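Local coordinates for MMACHC-like protein (Caenorhabditis elegans, PDB 5UJC) that binds cobalamin and probably removes its upper axial ligand, by flavin-dependent reductive decyanation of cyanocobalamin and glutathione-dependent demethylation of methylcobalamin, at residues S52-L57 and L190-V195; M64-F69 and R240-Q245. One frame throughout, in Å; residues are numbered along the deposited sequence. Where two conformers were deposited one is given.

Interaction 1 of 2, residues S52-L57 and L190-V195; sequences STMALL and LIFPNV
L56 and L190 pair their backbones antiparallel, the strand axes running 4.8 Å apart at 164°. L56 N gives its hydrogen to L190 O at 2.8 Å and L56 O accepts from L190 N at 2.9 Å. One pair on, A55 and I191 face each other without hydrogen bonds; the small methyl of A55 touches both I191 and F30 of strand 25-31. F192 N binds M54 O in a nearly straight bond (167°). Beyond it a type I turn, F192 to V195, lets V195 O accept from M54 N. These are the two central strands, 53-60 and 185-196, of a four-stranded antiparallel sheet. M54, L56 and F192 share a face, and I11 of helix 5-18 packs on M54, F192 and V195. M54 runs alongside F192 because its CG is turned away from the backbone N (chi1 177°) and its chain is extended; SD lies 4.8 Å from the ring centroid in an oblique Met-aromatic contact and 3.7 Å from V195 CG1. An alanine here would remove the thioether and is likely to leave the F192 ring and V195 CG1 without their shared neighbour. T53 OG1, held by D50 O, also accepts from a water that donates to P193 O.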
# COMPACT_ATOMS: atom_id res chain seq x y z
N SER A 52 22.24 -6.11 -3.39
CA SER A 52 22.24 -4.77 -3.94
C SER A 52 21.16 -4.55 -5.03
O SER A 52 21.09 -3.48 -5.61
CB SER A 52 23.61 -4.44 -4.50
OG SER A 52 23.91 -5.26 -5.62
N THR A 53 20.33 -5.56 -5.29
CA THR A 53 19.29 -5.46 -6.31
C THR A 53 18.33 -4.31 -5.98
O THR A 53 17.84 -4.20 -4.85
CB THR A 53 18.49 -6.77 -6.40
OG1 THR A 53 19.38 -7.85 -6.71
CG2 THR A 53 17.41 -6.71 -7.46
N MET A 54 18.08 -3.47 -6.98
CA MET A 54 17.14 -2.35 -6.85
C MET A 54 15.69 -2.81 -6.79
O MET A 54 15.26 -3.66 -7.59
CB MET A 54 17.31 -1.42 -8.04
CG MET A 54 16.35 -0.25 -8.06
SD MET A 54 16.40 0.63 -9.64
CE MET A 54 14.98 1.72 -9.49
N ALA A 55 14.94 -2.23 -5.85
CA ALA A 55 13.49 -2.37 -5.80
C ALA A 55 12.85 -1.00 -5.62
O ALA A 55 13.45 -0.08 -5.03
CB ALA A 55 13.08 -3.29 -4.67
N LEU A 56 11.60 -0.89 -6.08
CA LEU A 56 10.75 0.29 -5.86
C LEU A 56 9.46 -0.12 -5.20
O LEU A 56 8.73 -0.95 -5.73
CB LEU A 56 10.43 1.03 -7.17
CG LEU A 56 11.57 1.77 -7.83
CD1 LEU A 56 11.10 2.27 -9.19
CD2 LEU A 56 12.01 2.95 -6.97
N LEU A 57 9.18 0.49 -4.07
CA LEU A 57 7.90 0.35 -3.39
C LEU A 57 6.96 1.45 -3.88
O LEU A 57 7.27 2.61 -3.76
CB LEU A 57 8.12 0.48 -1.88
CG LEU A 57 6.88 0.51 -1.00
CD1 LEU A 57 6.12 -0.80 -1.09
CD2 LEU A 57 7.25 0.84 0.43
N LEU A 190 8.25 -3.26 -7.37
CA LEU A 190 8.94 -3.59 -8.61
C LEU A 190 10.37 -3.98 -8.28
O LEU A 190 11.04 -3.27 -7.53
CB LEU A 190 8.96 -2.39 -9.54
CG LEU A 190 7.64 -1.72 -9.85
CD1 LEU A 190 7.87 -0.51 -10.73
CD2 LEU A 190 6.66 -2.64 -10.48
N ILE A 191 10.80 -5.12 -8.78
CA ILE A 191 12.17 -5.59 -8.54
C ILE A 191 12.88 -5.65 -9.89
O ILE A 191 12.34 -6.17 -10.85
CB ILE A 191 12.17 -6.98 -7.88
CG1 ILE A 191 11.34 -6.94 -6.58
CG2 ILE A 191 13.61 -7.45 -7.60
CD1 ILE A 191 11.19 -8.29 -5.88
N PHE A 192 14.10 -5.11 -9.94
CA PHE A 192 14.90 -5.00 -11.18
C PHE A 192 16.16 -5.86 -11.06
O PHE A 192 17.19 -5.39 -10.59
CB PHE A 192 15.25 -3.56 -11.42
CG PHE A 192 14.04 -2.67 -11.56
CD1 PHE A 192 13.44 -2.48 -12.79
CD2 PHE A 192 13.47 -2.06 -10.45
CE1 PHE A 192 12.30 -1.71 -12.90
CE2 PHE A 192 12.32 -1.28 -10.57
CZ PHE A 192 11.75 -1.12 -11.79
N PRO A 193 16.07 -7.14 -11.47
CA PRO A 193 17.15 -8.06 -11.15
C PRO A 193 18.50 -7.70 -11.76
O PRO A 193 19.53 -8.15 -11.24
CB PRO A 193 16.64 -9.41 -11.72
CG PRO A 193 15.17 -9.28 -11.75
CD PRO A 193 14.91 -7.83 -12.07
N ASN A 194 18.50 -6.92 -12.85
CA ASN A 194 19.75 -6.54 -13.51
C ASN A 194 20.29 -5.18 -13.09
O ASN A 194 21.29 -4.73 -13.64
CB ASN A 194 19.57 -6.57 -15.05
CG ASN A 194 19.20 -7.94 -15.57
OD1 ASN A 194 18.34 -8.07 -16.45
ND2 ASN A 194 19.82 -8.97 -15.03
N VAL A 195 19.67 -4.55 -12.09
CA VAL A 195 20.07 -3.23 -11.67
C VAL A 195 20.56 -3.29 -10.22
O VAL A 195 19.81 -3.64 -9.32
CB VAL A 195 18.92 -2.20 -11.79
CG1 VAL A 195 19.40 -0.84 -11.33
CG2 VAL A 195 18.40 -2.15 -13.22
O HOH W 1 19.29 -9.49 -8.74

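Interaction 2 of 2, residues M64-F69 and R240-Q245; sequences MFDVAF and RYSTTQ
F65 and D66, on one turn of helix 62-80, meet S242 and Q245 in a mixed polar and apolar contact at the N-terminal end of helix 243-250, where S242 is the N-cap. The capping bond lies within 240-245: S242 OG accepts from Q245 N at 2.9 Å. The same hydroxyl donates to D66 OD1 at 2.7 Å, met on the syn side but 28° out of the carboxylate plane, so one small side chain both closes the helix start and ties it to its neighbour. Serine fits because its hydroxyl can accept and donate at once. The second carboxylate oxygen, D66 OD2, uses its syn lone pair to take S242 N in a longer bond of 3.3 Å. A carboxylate beside the first turn would probably also be favoured by the positive end of the helix dipole.

Next to this polar pair, the side chains of Q245 and F65 run antiparallel, one over the other. CG of Q245 stands over the ring face of F65, 4.0 Å from its centroid, in a CH-pi contact. With CG turned away from the backbone N (chi1 -178°) and the chain extended, Q245 carries its amide on past the ring to F65 CB, the amide plane only 25° from that of the ring. Its NE2 binds P62 O, at the start of the same helix as F65. Rings of F248 and W263 also meet F65, which suits a large aromatic in this buried place. On the oxygen side of the amide, a water donates to Q245 OE1 at 2.7 Å and accepts from F65 N.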
# COMPACT_ATOMS: atom_id res chain seq x y z
N MET A 64 -5.47 8.52 -4.82
CA MET A 64 -5.59 7.37 -5.70
C MET A 64 -7.05 7.02 -5.89
O MET A 64 -7.55 6.93 -7.01
CB MET A 64 -4.82 6.15 -5.17
CG MET A 64 -4.80 4.99 -6.17
SD MET A 64 -4.97 3.35 -5.42
CE MET A 64 -6.65 3.41 -4.75
N PHE A 65 -7.76 6.87 -4.78
CA PHE A 65 -9.19 6.58 -4.82
C PHE A 65 -10.00 7.84 -5.22
O PHE A 65 -10.89 7.78 -6.08
CB PHE A 65 -9.64 6.04 -3.46
CG PHE A 65 -11.10 5.74 -3.35
CD1 PHE A 65 -12.01 6.74 -2.99
CD2 PHE A 65 -11.58 4.46 -3.58
CE1 PHE A 65 -13.35 6.44 -2.80
CE2 PHE A 65 -12.92 4.18 -3.45
CZ PHE A 65 -13.80 5.17 -3.03
N ASP A 66 -9.73 8.96 -4.53
CA ASP A 66 -10.59 10.13 -4.65
C ASP A 66 -10.51 10.83 -6.01
O ASP A 66 -11.44 11.51 -6.39
CB ASP A 66 -10.33 11.11 -3.51
CG ASP A 66 -10.78 10.58 -2.15
OD1 ASP A 66 -11.80 9.90 -2.10
OD2 ASP A 66 -10.14 10.93 -1.11
N VAL A 67 -9.37 10.70 -6.68
CA VAL A 67 -9.15 11.37 -7.95
C VAL A 67 -8.98 10.36 -9.08
O VAL A 67 -9.81 10.31 -10.01
CB VAL A 67 -7.96 12.32 -7.89
CG1 VAL A 67 -7.73 12.98 -9.26
CG2 VAL A 67 -8.16 13.38 -6.82
N ALA A 68 -7.94 9.53 -9.01
CA ALA A 68 -7.60 8.67 -10.18
C ALA A 68 -8.64 7.56 -10.42
O ALA A 68 -9.10 7.35 -11.55
CB ALA A 68 -6.21 8.08 -10.02
N PHE A 69 -9.01 6.87 -9.37
CA PHE A 69 -9.99 5.81 -9.46
C PHE A 69 -11.37 6.37 -9.84
O PHE A 69 -12.06 5.79 -10.65
CB PHE A 69 -10.06 5.05 -8.14
CG PHE A 69 -11.12 3.99 -8.07
CD1 PHE A 69 -11.08 2.87 -8.89
CD2 PHE A 69 -12.12 4.07 -7.12
CE1 PHE A 69 -12.05 1.91 -8.79
CE2 PHE A 69 -13.04 3.08 -6.99
CZ PHE A 69 -13.03 2.01 -7.84
N ARG A 240 -6.04 13.35 4.18
CA ARG A 240 -6.78 12.20 4.67
C ARG A 240 -7.68 11.64 3.58
O ARG A 240 -8.00 12.32 2.60
CB ARG A 240 -7.65 12.64 5.87
CG ARG A 240 -6.83 13.17 7.03
CD ARG A 240 -7.67 13.85 8.10
NE ARG A 240 -8.49 12.91 8.84
CZ ARG A 240 -9.81 12.82 8.77
NH1 ARG A 240 -10.53 13.60 7.94
NH2 ARG A 240 -10.43 11.93 9.51
N TYR A 241 -8.06 10.38 3.73
CA TYR A 241 -9.11 9.79 2.91
C TYR A 241 -10.40 10.63 3.05
O TYR A 241 -10.73 11.09 4.15
CB TYR A 241 -9.44 8.39 3.37
CG TYR A 241 -8.47 7.24 3.00
CD1 TYR A 241 -7.28 7.46 2.32
CD2 TYR A 241 -8.79 5.94 3.33
CE1 TYR A 241 -6.45 6.39 1.96
CE2 TYR A 241 -8.00 4.87 2.95
CZ TYR A 241 -6.84 5.09 2.26
OH TYR A 241 -6.04 4.02 1.87
N SER A 242 -11.16 10.73 1.97
CA SER A 242 -12.49 11.32 2.03
C SER A 242 -13.44 10.45 2.84
O SER A 242 -13.18 9.27 3.10
CB SER A 242 -13.04 11.48 0.63
OG SER A 242 -13.35 10.21 0.06
N THR A 243 -14.55 11.05 3.22
CA THR A 243 -15.63 10.30 3.83
C THR A 243 -16.07 9.13 2.96
O THR A 243 -16.27 8.02 3.45
CB THR A 243 -16.81 11.24 4.12
OG1 THR A 243 -16.36 12.26 5.02
CG2 THR A 243 -18.00 10.53 4.71
N THR A 244 -16.24 9.39 1.67
CA THR A 244 -16.64 8.36 0.74
C THR A 244 -15.62 7.21 0.74
O THR A 244 -16.01 6.03 0.76
CB THR A 244 -16.77 8.95 -0.67
OG1 THR A 244 -17.75 9.99 -0.64
CG2 THR A 244 -17.20 7.89 -1.67
N GLN A 245 -14.34 7.55 0.72
CA GLN A 245 -13.30 6.54 0.68
C GLN A 245 -13.29 5.69 1.99
O GLN A 245 -13.12 4.47 1.94
CB GLN A 245 -11.96 7.20 0.44
CG GLN A 245 -10.81 6.20 0.33
CD GLN A 245 -9.50 6.75 -0.23
OE1 GLN A 245 -8.56 5.98 -0.40
NE2 GLN A 245 -9.43 8.07 -0.49
O HOH W 2 -6.50 6.01 -2.09

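Overall arrangement
Strand 53-60 leads directly into helix 62-80, so a single run of chain serves both contacts: interaction 1 joins it to strand 185-196 and interaction 2 joins it to the start of helix 243-250. Along the sequence the two contacts alternate. They lie on opposite sides of the chain's centre, their centres 29 Å apart and their nearest atoms about 12 Å apart, without touching. Interaction 2 comes nearer the bound methylcobalamin, with the Y241 side chain about 7 Å from it, against about 12 Å for I191 in interaction 1. The I191 side chain is nevertheless about 5 Å from that of I132, a probable substrate-binding residue by analogy with relatives.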